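Local coordinates for activating signal cointegrator 1 complex subunit 2 (Homo sapiens, PDB 6YXQ), which binds K63-linked polyubiquitin chains and recruits the ASCC3 helicase and ALKBH3 to sites of DNA damage, and takes part in rescuing stalled ribosomes, at residues Ala289-Met294 / Gln314-Ser319; Lys322-Phe327 / Lys365-Asp370; Glu379-Leu384 / Tyr398-Val403. One frame throughout, in Å; residues are numbered along the deposited sequence.

Contact 1 of 3, residues Ala289-Met294 / Gln314-Ser319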
ATOM      1  N   ALA B 289     -15.162  22.205  17.702  1.00 72.83           N
ATOM      2  CA  ALA B 289     -16.549  21.967  17.313  1.00 69.62           C
ATOM      3  C   ALA B 289     -16.916  20.500  17.472  1.00 78.60           C
ATOM      4  O   ALA B 289     -17.928  20.157  18.096  1.00 91.91           O
ATOM      5  CB  ALA B 289     -16.776  22.422  15.871  1.00 66.62           C
ATOM      6  N   ALA B 290     -16.077  19.621  16.942  1.00 70.79           N
ATOM      7  CA  ALA B 290     -16.423  18.224  16.766  1.00 62.93           C
ATOM      8  C   ALA B 290     -16.234  17.427  18.051  1.00 73.18           C
ATOM      9  O   ALA B 290     -17.143  16.700  18.470  1.00 60.29           O
ATOM     10  CB  ALA B 290     -15.573  17.653  15.633  1.00 51.92           C
ATOM     11  N   ILE B 291     -15.075  17.579  18.709  1.00 69.17           N
ATOM     12  CA  ILE B 291     -14.665  16.638  19.756  1.00 65.04           C
ATOM     13  C   ILE B 291     -15.648  16.592  20.937  1.00 64.41           C
ATOM     14  O   ILE B 291     -16.043  15.493  21.335  1.00 79.30           O
ATOM     15  CB  ILE B 291     -13.237  16.922  20.195  1.00 71.49           C
ATOM     16  CG1 ILE B 291     -12.247  16.680  19.046  1.00 65.62           C
ATOM     17  CG2 ILE B 291     -12.879  16.121  21.442  1.00 72.67           C
ATOM     18  CD1 ILE B 291     -12.533  15.432  18.218  1.00 50.41           C
ATOM     19  N   PRO B 292     -16.037  17.726  21.541  1.00 59.43           N
ATOM     20  CA  PRO B 292     -16.942  17.628  22.710  1.00 60.72           C
ATOM     21  C   PRO B 292     -18.244  16.893  22.432  1.00 76.87           C
ATOM     22  O   PRO B 292     -18.642  16.013  23.214  1.00 83.88           O
ATOM     23  CB  PRO B 292     -17.181  19.100  23.073  1.00 51.37           C
ATOM     24  CG  PRO B 292     -15.960  19.807  22.588  1.00 47.95           C
ATOM     25  CD  PRO B 292     -15.603  19.113  21.316  1.00 73.89           C
ATOM     26  N   GLU B 293     -18.926  17.232  21.337  1.00 88.35           N
ATOM     27  CA  GLU B 293     -20.234  16.642  21.072  1.00 87.45           C
ATOM     28  C   GLU B 293     -20.126  15.136  20.859  1.00 87.82           C
ATOM     29  O   GLU B 293     -20.923  14.364  21.408  1.00100.03           O
ATOM     30  CB  GLU B 293     -20.879  17.325  19.862  1.00 93.31           C
ATOM     31  CG  GLU B 293     -22.271  16.827  19.516  1.00101.30           C
ATOM     32  CD  GLU B 293     -23.272  17.074  20.626  1.00126.00           C
ATOM     33  OE1 GLU B 293     -23.205  18.150  21.261  1.00126.32           O
ATOM     34  OE2 GLU B 293     -24.122  16.187  20.866  1.00135.74           O
HETATM   35  N   MSE B 294     -19.137  14.700  20.087  1.00 75.19           N
HETATM   36  CA  MSE B 294     -18.949  13.285  19.798  1.00 79.87           C
HETATM   37  C   MSE B 294     -18.515  12.508  21.034  1.00 79.44           C
HETATM   38  O   MSE B 294     -18.943  11.371  21.248  1.00 68.94           O
HETATM   39  CB  MSE B 294     -17.920  13.098  18.688  1.00 71.73           C
HETATM   40  CG  MSE B 294     -18.097  13.994  17.477  1.00 87.36           C
HETATM   41 SE   MSE B 294     -17.243  13.101  15.975  1.00115.22          SE
HETATM   42  CE  MSE B 294     -16.107  14.426  15.223  1.00101.05           C
ATOM     43  N   GLN B 314     -12.042   4.483  21.267  1.00 74.61           N
ATOM     44  CA  GLN B 314     -10.627   4.304  20.951  1.00 75.99           C
ATOM     45  C   GLN B 314     -10.246   5.095  19.708  1.00 71.67           C
ATOM     46  O   GLN B 314      -9.233   5.806  19.691  1.00 75.88           O
ATOM     47  CB  GLN B 314     -10.308   2.821  20.755  1.00 74.77           C
ATOM     48  CG  GLN B 314     -10.422   1.997  22.018  1.00 83.23           C
ATOM     49  CD  GLN B 314      -9.329   2.315  23.010  1.00 80.65           C
ATOM     50  OE1 GLN B 314      -8.150   2.389  22.653  1.00 81.38           O
ATOM     51  NE2 GLN B 314      -9.717   2.516  24.264  1.00 76.51           N
ATOM     52  N   ARG B 315     -11.066   4.989  18.659  1.00 63.76           N
ATOM     53  CA  ARG B 315     -10.780   5.687  17.408  1.00 67.93           C
ATOM     54  C   ARG B 315     -10.838   7.199  17.581  1.00 78.01           C
ATOM     55  O   ARG B 315     -10.006   7.921  17.024  1.00 82.82           O
ATOM     56  CB  ARG B 315     -11.757   5.236  16.323  1.00 65.33           C
ATOM     57  CG  ARG B 315     -11.675   3.751  16.041  1.00 66.52           C
ATOM     58  CD  ARG B 315     -12.551   3.311  14.877  1.00 66.69           C
ATOM     59  NE  ARG B 315     -12.444   1.868  14.686  1.00 66.02           N
ATOM     60  CZ  ARG B 315     -11.453   1.284  14.026  1.00 79.00           C
ATOM     61  NH1 ARG B 315     -10.497   2.028  13.479  1.00 70.59           N
ATOM     62  NH2 ARG B 315     -11.415  -0.039  13.909  1.00 83.71           N
ATOM     63  N   LEU B 316     -11.811   7.700  18.346  1.00 63.97           N
ATOM     64  CA  LEU B 316     -11.919   9.138  18.566  1.00 62.99           C
ATOM     65  C   LEU B 316     -10.706   9.678  19.312  1.00 75.51           C
ATOM     66  O   LEU B 316     -10.161  10.727  18.948  1.00 90.84           O
ATOM     67  CB  LEU B 316     -13.203   9.456  19.331  1.00 67.92           C
ATOM     68  CG  LEU B 316     -13.486  10.941  19.558  1.00 69.48           C
ATOM     69  CD1 LEU B 316     -13.532  11.674  18.223  1.00 64.32           C
ATOM     70  CD2 LEU B 316     -14.775  11.152  20.352  1.00 68.88           C
ATOM     71  N   SER B 317     -10.270   8.978  20.363  1.00 75.38           N
ATOM     72  CA  SER B 317      -9.088   9.427  21.095  1.00 74.62           C
ATOM     73  C   SER B 317      -7.841   9.363  20.220  1.00 78.66           C
ATOM     74  O   SER B 317      -7.003  10.278  20.247  1.00 89.25           O
ATOM     75  CB  SER B 317      -8.914   8.594  22.360  1.00 71.31           C
ATOM     76  OG  SER B 317     -10.167   8.385  22.984  1.00 75.75           O
ATOM     77  N   HIS B 318      -7.712   8.299  19.424  1.00 66.33           N
ATOM     78  CA  HIS B 318      -6.626   8.219  18.456  1.00 58.89           C
ATOM     79  C   HIS B 318      -6.657   9.403  17.493  1.00 67.34           C
ATOM     80  O   HIS B 318      -5.612   9.991  17.184  1.00 75.23           O
ATOM     81  CB  HIS B 318      -6.719   6.888  17.712  1.00 52.00           C
ATOM     82  CG  HIS B 318      -5.788   6.766  16.550  1.00 57.43           C
ATOM     83  ND1 HIS B 318      -4.508   6.269  16.667  1.00 66.72           N
ATOM     84  CD2 HIS B 318      -5.961   7.056  15.237  1.00 63.42           C
ATOM     85  CE1 HIS B 318      -3.928   6.269  15.480  1.00 74.74           C
ATOM     86  NE2 HIS B 318      -4.788   6.743  14.595  1.00 68.06           N
ATOM     87  N   SER B 319      -7.849   9.783  17.026  1.00 66.01           N
ATOM     88  CA  SER B 319      -7.950  10.882  16.069  1.00 73.21           C
ATOM     89  C   SER B 319      -7.559  12.203  16.710  1.00 69.96           C
ATOM     90  O   SER B 319      -6.900  13.034  16.077  1.00 75.00           O
ATOM     91  CB  SER B 319      -9.366  10.972  15.491  1.00 58.56           C
ATOM     92  OG  SER B 319      -9.912   9.690  15.253  1.00 71.12           O
TER

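Contact 2 of 3, residues Lys322-Phe327 / Lys365-Asp370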
ATOM      1  N   LYS B 322      -3.754  12.260  16.985  1.00 66.93           N
ATOM      2  CA  LYS B 322      -3.118  12.483  15.689  1.00 59.65           C
ATOM      3  C   LYS B 322      -3.315  13.916  15.206  1.00 67.96           C
ATOM      4  O   LYS B 322      -2.423  14.487  14.567  1.00 67.44           O
ATOM      5  CB  LYS B 322      -3.662  11.500  14.654  1.00 61.19           C
ATOM      6  CG  LYS B 322      -3.266  10.060  14.897  1.00 56.62           C
ATOM      7  CD  LYS B 322      -1.772   9.924  15.063  1.00 65.26           C
ATOM      8  CE  LYS B 322      -1.418   8.658  15.818  1.00 71.09           C
ATOM      9  NZ  LYS B 322       0.020   8.634  16.187  1.00 79.39           N
ATOM     10  N   LEU B 323      -4.477  14.512  15.490  1.00 68.10           N
ATOM     11  CA  LEU B 323      -4.697  15.904  15.111  1.00 65.21           C
ATOM     12  C   LEU B 323      -3.699  16.816  15.807  1.00 65.19           C
ATOM     13  O   LEU B 323      -3.087  17.690  15.176  1.00 71.98           O
ATOM     14  CB  LEU B 323      -6.130  16.330  15.443  1.00 56.56           C
ATOM     15  CG  LEU B 323      -7.212  16.205  14.366  1.00 58.62           C
ATOM     16  CD1 LEU B 323      -8.601  16.198  14.989  1.00 58.89           C
ATOM     17  CD2 LEU B 323      -7.099  17.339  13.378  1.00 68.26           C
HETATM   18  N   MSE B 324      -3.512  16.621  17.108  1.00 73.75           N
HETATM   19  CA  MSE B 324      -2.569  17.475  17.826  1.00 88.94           C
HETATM   20  C   MSE B 324      -1.125  17.252  17.380  1.00 76.00           C
HETATM   21  O   MSE B 324      -0.317  18.189  17.342  1.00 71.18           O
HETATM   22  CB  MSE B 324      -2.677  17.263  19.329  1.00101.50           C
HETATM   23  CG  MSE B 324      -3.718  18.139  19.973  1.00114.61           C
HETATM   24 SE   MSE B 324      -5.236  17.100  20.473  1.00184.97          SE
HETATM   25  CE  MSE B 324      -4.562  16.457  22.180  1.00170.48           C
ATOM     26  N   GLU B 325      -0.802  16.002  17.045  1.00 69.47           N
ATOM     27  CA  GLU B 325       0.531  15.718  16.527  1.00 60.51           C
ATOM     28  C   GLU B 325       0.754  16.407  15.185  1.00 75.76           C
ATOM     29  O   GLU B 325       1.839  16.938  14.926  1.00 92.99           O
ATOM     30  CB  GLU B 325       0.739  14.209  16.422  1.00 55.87           C
ATOM     31  CG  GLU B 325       0.710  13.526  17.782  1.00 71.09           C
ATOM     32  CD  GLU B 325       0.922  12.027  17.717  1.00 71.88           C
ATOM     33  OE1 GLU B 325       0.491  11.400  16.724  1.00 64.09           O
ATOM     34  OE2 GLU B 325       1.517  11.478  18.672  1.00 75.93           O
ATOM     35  N   ILE B 326      -0.268  16.423  14.326  1.00 65.40           N
ATOM     36  CA  ILE B 326      -0.180  17.175  13.077  1.00 68.30           C
ATOM     37  C   ILE B 326       0.088  18.647  13.365  1.00 72.34           C
ATOM     38  O   ILE B 326       0.987  19.270  12.772  1.00 60.52           O
ATOM     39  CB  ILE B 326      -1.469  16.983  12.255  1.00 56.72           C
ATOM     40  CG1 ILE B 326      -1.570  15.545  11.754  1.00 64.85           C
ATOM     41  CG2 ILE B 326      -1.517  17.941  11.082  1.00 52.27           C
ATOM     42  CD1 ILE B 326      -2.923  15.190  11.205  1.00 54.21           C
ATOM     43  N   PHE B 327      -0.712  19.227  14.272  1.00 69.08           N
ATOM     44  CA  PHE B 327      -0.546  20.626  14.659  1.00 56.97           C
ATOM     45  C   PHE B 327       0.891  20.911  15.072  1.00 64.36           C
ATOM     46  O   PHE B 327       1.518  21.869  14.594  1.00 75.02           O
ATOM     47  CB  PHE B 327      -1.506  20.967  15.800  1.00 51.52           C
ATOM     48  CG  PHE B 327      -1.529  22.431  16.176  1.00 63.46           C
ATOM     49  CD1 PHE B 327      -0.559  22.969  17.018  1.00 63.87           C
ATOM     50  CD2 PHE B 327      -2.539  23.261  15.714  1.00 55.75           C
ATOM     51  CE1 PHE B 327      -0.586  24.310  17.374  1.00 55.40           C
ATOM     52  CE2 PHE B 327      -2.577  24.604  16.071  1.00 61.25           C
ATOM     53  CZ  PHE B 327      -1.600  25.130  16.899  1.00 50.13           C
ATOM     54  N   LYS B 365     -10.699  26.846  23.907  1.00 67.62           N
ATOM     55  CA  LYS B 365     -10.170  26.471  25.219  1.00 70.06           C
ATOM     56  C   LYS B 365     -10.034  24.958  25.375  1.00 70.71           C
ATOM     57  O   LYS B 365      -9.056  24.480  25.961  1.00 72.89           O
ATOM     58  CB  LYS B 365     -11.049  27.051  26.324  1.00 60.68           C
ATOM     59  CG  LYS B 365     -11.079  28.575  26.369  1.00 70.62           C
ATOM     60  CD  LYS B 365     -12.205  29.082  27.272  1.00 93.82           C
ATOM     61  CE  LYS B 365     -11.909  28.829  28.754  1.00 97.95           C
ATOM     62  NZ  LYS B 365     -12.984  29.348  29.646  1.00 99.88           N
ATOM     63  N   ARG B 366     -10.993  24.188  24.860  1.00 63.27           N
ATOM     64  CA  ARG B 366     -10.903  22.733  24.974  1.00 74.56           C
ATOM     65  C   ARG B 366      -9.732  22.193  24.164  1.00 77.32           C
ATOM     66  O   ARG B 366      -8.968  21.345  24.637  1.00 71.86           O
ATOM     67  CB  ARG B 366     -12.210  22.080  24.525  1.00 69.13           C
ATOM     68  CG  ARG B 366     -12.102  20.580  24.277  1.00 69.40           C
ATOM     69  CD  ARG B 366     -11.660  19.835  25.523  1.00 76.12           C
ATOM     70  NE  ARG B 366     -11.385  18.433  25.242  1.00 84.36           N
ATOM     71  CZ  ARG B 366     -12.264  17.454  25.430  1.00 90.64           C
ATOM     72  NH1 ARG B 366     -13.472  17.733  25.907  1.00 85.55           N
ATOM     73  NH2 ARG B 366     -11.936  16.199  25.146  1.00 86.36           N
ATOM     74  N   PHE B 367      -9.583  22.662  22.927  1.00 77.27           N
ATOM     75  CA  PHE B 367      -8.419  22.264  22.150  1.00 62.57           C
ATOM     76  C   PHE B 367      -7.136  22.744  22.809  1.00 66.10           C
ATOM     77  O   PHE B 367      -6.134  22.023  22.827  1.00 65.81           O
ATOM     78  CB  PHE B 367      -8.510  22.808  20.731  1.00 65.02           C
ATOM     79  CG  PHE B 367      -7.199  22.799  20.011  1.00 69.20           C
ATOM     80  CD1 PHE B 367      -6.716  21.633  19.449  1.00 64.58           C
ATOM     81  CD2 PHE B 367      -6.435  23.951  19.917  1.00 74.97           C
ATOM     82  CE1 PHE B 367      -5.503  21.614  18.792  1.00 62.95           C
ATOM     83  CE2 PHE B 367      -5.221  23.938  19.263  1.00 67.38           C
ATOM     84  CZ  PHE B 367      -4.755  22.768  18.700  1.00 66.36           C
ATOM     85  N   LEU B 368      -7.138  23.970  23.341  1.00 56.12           N
ATOM     86  CA  LEU B 368      -5.931  24.491  23.969  1.00 49.68           C
ATOM     87  C   LEU B 368      -5.515  23.622  25.144  1.00 66.20           C
ATOM     88  O   LEU B 368      -4.337  23.286  25.296  1.00 61.27           O
ATOM     89  CB  LEU B 368      -6.147  25.933  24.422  1.00 46.94           C
ATOM     90  CG  LEU B 368      -5.232  26.977  23.781  1.00 64.92           C
ATOM     91  CD1 LEU B 368      -5.429  28.319  24.463  1.00 67.25           C
ATOM     92  CD2 LEU B 368      -3.771  26.548  23.832  1.00 48.79           C
ATOM     93  N   ARG B 369      -6.479  23.241  25.980  1.00 65.05           N
ATOM     94  CA  ARG B 369      -6.182  22.452  27.170  1.00 64.38           C
ATOM     95  C   ARG B 369      -5.534  21.122  26.800  1.00 64.95           C
ATOM     96  O   ARG B 369      -4.460  20.778  27.307  1.00 76.79           O
ATOM     97  CB  ARG B 369      -7.477  22.248  27.960  1.00 84.43           C
ATOM     98  CG  ARG B 369      -7.407  21.294  29.131  1.00103.48           C
ATOM     99  CD  ARG B 369      -8.803  20.765  29.473  1.00114.40           C
ATOM    100  NE  ARG B 369      -9.873  21.695  29.111  1.00115.75           N
ATOM    101  CZ  ARG B 369     -11.149  21.347  28.970  1.00110.25           C
ATOM    102  NH1 ARG B 369     -11.515  20.084  29.155  1.00120.62           N
ATOM    103  NH2 ARG B 369     -12.055  22.259  28.638  1.00 86.62           N
ATOM    104  N   ASP B 370      -6.158  20.380  25.881  1.00 64.16           N
ATOM    105  CA  ASP B 370      -5.641  19.077  25.461  1.00 69.50           C
ATOM    106  C   ASP B 370      -4.299  19.210  24.744  1.00 76.74           C
ATOM    107  O   ASP B 370      -3.358  18.436  25.001  1.00 68.14           O
ATOM    108  CB  ASP B 370      -6.669  18.393  24.553  1.00 56.35           C
ATOM    109  CG  ASP B 370      -7.978  18.068  25.275  1.00 80.12           C
ATOM    110  OD1 ASP B 370      -8.066  18.261  26.511  1.00 91.91           O
ATOM    111  OD2 ASP B 370      -8.929  17.629  24.598  1.00 71.72           O
TER

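Contact 3 of 3, residues Glu379-Leu384 / Tyr398-Val403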
ATOM      1  N   GLU B 379       6.839  25.467  27.025  1.00 77.45           N
ATOM      2  CA  GLU B 379       8.147  24.970  26.620  1.00 79.22           C
ATOM      3  C   GLU B 379       8.531  25.467  25.230  1.00 75.79           C
ATOM      4  O   GLU B 379       9.718  25.680  24.956  1.00 75.75           O
ATOM      5  CB  GLU B 379       8.153  23.439  26.699  1.00 67.99           C
ATOM      6  CG  GLU B 379       8.916  22.722  25.612  1.00 73.04           C
ATOM      7  CD  GLU B 379       8.823  21.221  25.759  1.00 84.46           C
ATOM      8  OE1 GLU B 379       8.231  20.769  26.760  1.00 85.84           O
ATOM      9  OE2 GLU B 379       9.341  20.496  24.884  1.00 94.40           O
ATOM     10  N   ASP B 380       7.551  25.682  24.349  1.00 64.42           N
ATOM     11  CA  ASP B 380       7.862  26.217  23.028  1.00 62.93           C
ATOM     12  C   ASP B 380       7.981  27.739  23.043  1.00 71.53           C
ATOM     13  O   ASP B 380       8.710  28.305  22.222  1.00 73.49           O
ATOM     14  CB  ASP B 380       6.806  25.765  22.015  1.00 51.66           C
ATOM     15  CG  ASP B 380       6.896  24.280  21.704  1.00 75.35           C
ATOM     16  OD1 ASP B 380       8.022  23.739  21.701  1.00 79.94           O
ATOM     17  OD2 ASP B 380       5.844  23.648  21.468  1.00 84.95           O
ATOM     18  N   ILE B 381       7.289  28.414  23.964  1.00 64.77           N
ATOM     19  CA  ILE B 381       7.444  29.861  24.089  1.00 56.70           C
ATOM     20  C   ILE B 381       8.841  30.205  24.587  1.00 60.51           C
ATOM     21  O   ILE B 381       9.463  31.172  24.125  1.00 81.86           O
ATOM     22  CB  ILE B 381       6.356  30.435  25.014  1.00 56.73           C
ATOM     23  CG1 ILE B 381       5.000  30.443  24.312  1.00 45.58           C
ATOM     24  CG2 ILE B 381       6.716  31.839  25.469  1.00 57.56           C
ATOM     25  CD1 ILE B 381       3.949  31.239  25.071  1.00 45.81           C
ATOM     26  N   SER B 382       9.365  29.418  25.528  1.00 68.79           N
ATOM     27  CA  SER B 382      10.716  29.673  26.008  1.00 77.74           C
ATOM     28  C   SER B 382      11.752  29.490  24.906  1.00 77.20           C
ATOM     29  O   SER B 382      12.808  30.117  24.957  1.00 97.74           O
ATOM     30  CB  SER B 382      11.044  28.775  27.200  1.00 79.98           C
ATOM     31  OG  SER B 382      10.629  27.451  26.956  1.00 98.55           O
ATOM     32  N   LEU B 383      11.478  28.653  23.903  1.00 68.70           N
ATOM     33  CA  LEU B 383      12.392  28.547  22.767  1.00 62.50           C
ATOM     34  C   LEU B 383      12.518  29.882  22.044  1.00 76.47           C
ATOM     35  O   LEU B 383      13.627  30.354  21.761  1.00 86.00           O
ATOM     36  CB  LEU B 383      11.914  27.468  21.799  1.00 61.34           C
ATOM     37  CG  LEU B 383      11.903  26.035  22.305  1.00 58.90           C
ATOM     38  CD1 LEU B 383      11.424  25.106  21.207  1.00 64.92           C
ATOM     39  CD2 LEU B 383      13.285  25.660  22.768  1.00 67.20           C
ATOM     40  N   LEU B 384      11.379  30.501  21.726  1.00 78.00           N
ATOM     41  CA  LEU B 384      11.406  31.822  21.113  1.00 77.45           C
ATOM     42  C   LEU B 384      12.095  32.829  22.018  1.00 73.01           C
ATOM     43  O   LEU B 384      12.883  33.657  21.552  1.00 76.21           O
ATOM     44  CB  LEU B 384       9.986  32.283  20.793  1.00 63.71           C
ATOM     45  CG  LEU B 384       9.013  31.206  20.330  1.00 63.96           C
ATOM     46  CD1 LEU B 384       7.612  31.730  20.447  1.00 61.79           C
ATOM     47  CD2 LEU B 384       9.306  30.786  18.906  1.00 80.08           C
ATOM     48  N   TYR B 398      -0.372  36.854  27.291  1.00 56.99           N
ATOM     49  CA  TYR B 398      -1.774  36.525  27.045  1.00 67.71           C
ATOM     50  C   TYR B 398      -1.940  35.070  26.626  1.00 71.67           C
ATOM     51  O   TYR B 398      -2.834  34.376  27.129  1.00 82.11           O
ATOM     52  CB  TYR B 398      -2.371  37.472  25.998  1.00 71.76           C
ATOM     53  CG  TYR B 398      -1.820  37.342  24.592  1.00 62.59           C
ATOM     54  CD1 TYR B 398      -0.563  37.826  24.270  1.00 67.75           C
ATOM     55  CD2 TYR B 398      -2.574  36.760  23.580  1.00 64.73           C
ATOM     56  CE1 TYR B 398      -0.062  37.716  22.991  1.00 68.85           C
ATOM     57  CE2 TYR B 398      -2.083  36.646  22.293  1.00 59.54           C
ATOM     58  CZ  TYR B 398      -0.825  37.127  22.003  1.00 65.02           C
ATOM     59  OH  TYR B 398      -0.326  37.029  20.720  1.00 61.60           O
ATOM     60  N   ILE B 399      -1.058  34.576  25.750  1.00 67.44           N
ATOM     61  CA  ILE B 399      -1.144  33.185  25.307  1.00 63.33           C
ATOM     62  C   ILE B 399      -1.131  32.246  26.508  1.00 62.14           C
ATOM     63  O   ILE B 399      -1.993  31.366  26.648  1.00 67.78           O
ATOM     64  CB  ILE B 399      -0.010  32.858  24.322  1.00 58.36           C
ATOM     65  CG1 ILE B 399      -0.212  33.607  23.003  1.00 58.66           C
ATOM     66  CG2 ILE B 399       0.049  31.365  24.076  1.00 61.60           C
ATOM     67  CD1 ILE B 399       1.030  33.722  22.150  1.00 41.28           C
ATOM     68  N   LEU B 400      -0.183  32.455  27.421  1.00 57.98           N
ATOM     69  CA  LEU B 400      -0.127  31.606  28.606  1.00 63.97           C
ATOM     70  C   LEU B 400      -1.382  31.770  29.449  1.00 81.39           C
ATOM     71  O   LEU B 400      -1.940  30.775  29.937  1.00 86.32           O
ATOM     72  CB  LEU B 400       1.125  31.915  29.425  1.00 52.07           C
ATOM     73  CG  LEU B 400       2.439  31.467  28.780  1.00 53.79           C
ATOM     74  CD1 LEU B 400       3.625  32.126  29.460  1.00 57.05           C
ATOM     75  CD2 LEU B 400       2.564  29.953  28.827  1.00 54.02           C
ATOM     76  N   GLN B 401      -1.876  33.011  29.593  1.00 73.25           N
ATOM     77  CA  GLN B 401      -3.077  33.186  30.400  1.00 74.59           C
ATOM     78  C   GLN B 401      -4.287  32.590  29.705  1.00 87.01           C
ATOM     79  O   GLN B 401      -5.269  32.244  30.376  1.00 96.25           O
ATOM     80  CB  GLN B 401      -3.318  34.658  30.752  1.00 59.43           C
ATOM     81  CG  GLN B 401      -4.454  34.815  31.786  1.00107.12           C
ATOM     82  CD  GLN B 401      -4.178  35.856  32.867  1.00126.17           C
ATOM     83  OE1 GLN B 401      -4.565  37.016  32.736  1.00139.21           O
ATOM     84  NE2 GLN B 401      -3.537  35.431  33.959  1.00129.97           N
ATOM     85  N   ALA B 402      -4.219  32.420  28.382  1.00 68.61           N
ATOM     86  CA  ALA B 402      -5.218  31.597  27.719  1.00 64.66           C
ATOM     87  C   ALA B 402      -5.106  30.158  28.203  1.00 61.49           C
ATOM     88  O   ALA B 402      -6.059  29.598  28.764  1.00 73.42           O
ATOM     89  CB  ALA B 402      -5.051  31.682  26.203  1.00 59.24           C
ATOM     90  N   VAL B 403      -3.915  29.570  28.050  1.00 51.00           N
ATOM     91  CA  VAL B 403      -3.683  28.185  28.455  1.00 62.00           C
ATOM     92  C   VAL B 403      -4.202  27.956  29.867  1.00 66.40           C
ATOM     93  O   VAL B 403      -5.034  27.074  30.112  1.00 61.93           O
ATOM     94  CB  VAL B 403      -2.189  27.837  28.350  1.00 58.78           C
ATOM     95  CG1 VAL B 403      -1.915  26.475  28.971  1.00 51.08           C
ATOM     96  CG2 VAL B 403      -1.738  27.876  26.901  1.00 48.91           C
TER

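Contact 1 of 3, residues Ala289-Met294 / Gln314-Ser319
Ile-291 and Leu-316 mark the nearest approach of the two backbones, their CA atoms 8.1 Å apart, on two helical segments that run in roughly opposite directions. Residues 289-294 are helical throughout but kinked at Pro-292, whose ring nitrogen can make no bond to the preceding turn. Residues 314-319 form an unbroken helix. At this spacing the gap is bridged mainly by side chains, and Leu-316 does most of the bridging. Its CG stands anti to the backbone N (chi1 -176°), and its two methyls divide the opposite helix between them. CD1 meets CD1 of Ile-291 at 3.9 Å, the two side chains running past one another in contrary senses. CD2 of Leu-316 is turned to Met-294, a selenomethionine here, lying 4.1 Å from Met-294 CB and 4.0 Å from Met-294 C. Met-294 is thus touched at its CB and carbonyl carbon, not at its selenium.

The segments belong to helices 279-300 and 306-340, which follow each other in the chain as an antiparallel helical hairpin, and the three touching residues are buried in its seam. Helix 243-266 packs alongside, its Leu-253 against Met-294.

On the second helix, Arg-315 O accepts from both Ser-319 OG, which lies above the carbonyl plane, and the backbone N of Ser-319, from opposite faces. This chain is the N-terminal part of ASCC2, bound here to ASCC3: Gln-314 OE1 and His-318 ND1 accept hydrogen bonds from the backbone N atoms of Phe-183 and Asp-181 of the ASCC3 chain.

Contact 2 of 3, residues Lys322-Phe327 / Lys365-Asp370
Phe-367 turns the edge of its ring to the face of Phe-327, a T-shaped pair with centroids 5.3 Å apart and planes inclined at 61°. The touching atom is CZ of Phe-367, which sits over one face of the Phe-327 ring near its rim, 3.8 Å from CD2. Phe-327 carries CG anti to its own nitrogen (chi1 -173°), which puts CG beside its own carbonyl carbon and the ring face where the edge of Phe-367 meets it. Phe-367 starts off to one side of the facing helix, and only the far end of its ring closes the distance.

The same ring has a second neighbour: CG of Met-324, a selenomethionine in this crystal, lies 4.1 Å from Phe-367 CE1, the two side chains passing in opposite senses. Bends at chi2 and chi3 turn the CE of Met-324 toward Asp-370, 3.7 Å from both CB and the backbone O of that residue. The carboxylate of Asp-370 belongs to a salt bridge within its own helix, Arg-366 NE giving a nearly straight bond of 2.7 Å to OD2, in the guanidinium plane, on the syn side of OD2 but tilted well out of the carboxylate plane. Tyr-287 OH is also hydrogen-bonded to OD2, and Arg-366 has a second acidic partner in Glu-295.

Residues 365-370 lie across residues 322-327 of helix 306-340 at 80°, the segment axes coming no closer than 11.5 Å: near-orthogonal helix packing in an all-helical domain, with aromatic and methionine side chains in the join. Helix 279-300 supplies Tyr-287 against Met-324, Cys-280 against Phe-327 and Ala-284 against Phe-367.

Contact 3 of 3, residues Glu379-Leu384 / Tyr398-Val403
A small, wholly apolar contact joins Ile-381 to Ile-399 and Leu-400, between the last two helices modelled in the chain, 377-387 and 394-408. It buries 107 Å² in all, and the nearest CA atoms, those of Ile-381 and Leu-400, remain 9.0 Å apart. Across that gap the work falls to a single methyl. Ile-381 has CG1 anti to its carbonyl carbon (chi1 -73°) and, with CD1 carried on in an extended chain, reaches the other helix, where that methyl rests against two neighbours. One is CG2 of Ile-399, 4.0 Å from Ile-381 CD1, the two side chains crossing at a slant. The other is CG of Leu-400, also at 4.0 Å; these two side chains reach toward each other tip to tip. Ile-381 and Ile-399 are buried, whereas Leu-400 lies at the margin of the contact and is partly exposed.

Behind Ile-399, helix 348-359 adds Leu-355 and Phe-358, and Leu-384 packs on Phe-354 of that helix and on Ile-339 of helix 306-340. The two segments run in nearly opposite directions, and a short connection links their helices, an arrangement characteristic of an antiparallel helical hairpin within an all-helical domain.

How the contacts relate
From the N-terminal side, contact 1 comes first, closing a 19-residue loop made mostly of the ends of helices 279-300 and 306-340. Contact 2 begins farther along the second of these helices and closes a longer loop, which takes in helix 348-359 and returns on helix 365-374. Contact 3 closes the last and shortest loop, between helices 377-387 and 394-408. The three follow in series; none encloses or crosses another. Contacts 1 and 2 share helix 306-340 and touch where Arg-366 packs on Ile-291 and Pro-292. Contacts 2 and 3 meet through Leu-368, against Ala-402 and Val-403. Contacts 1 and 3 stay about 15 Å apart at their nearest atoms, with contact 2 linking them.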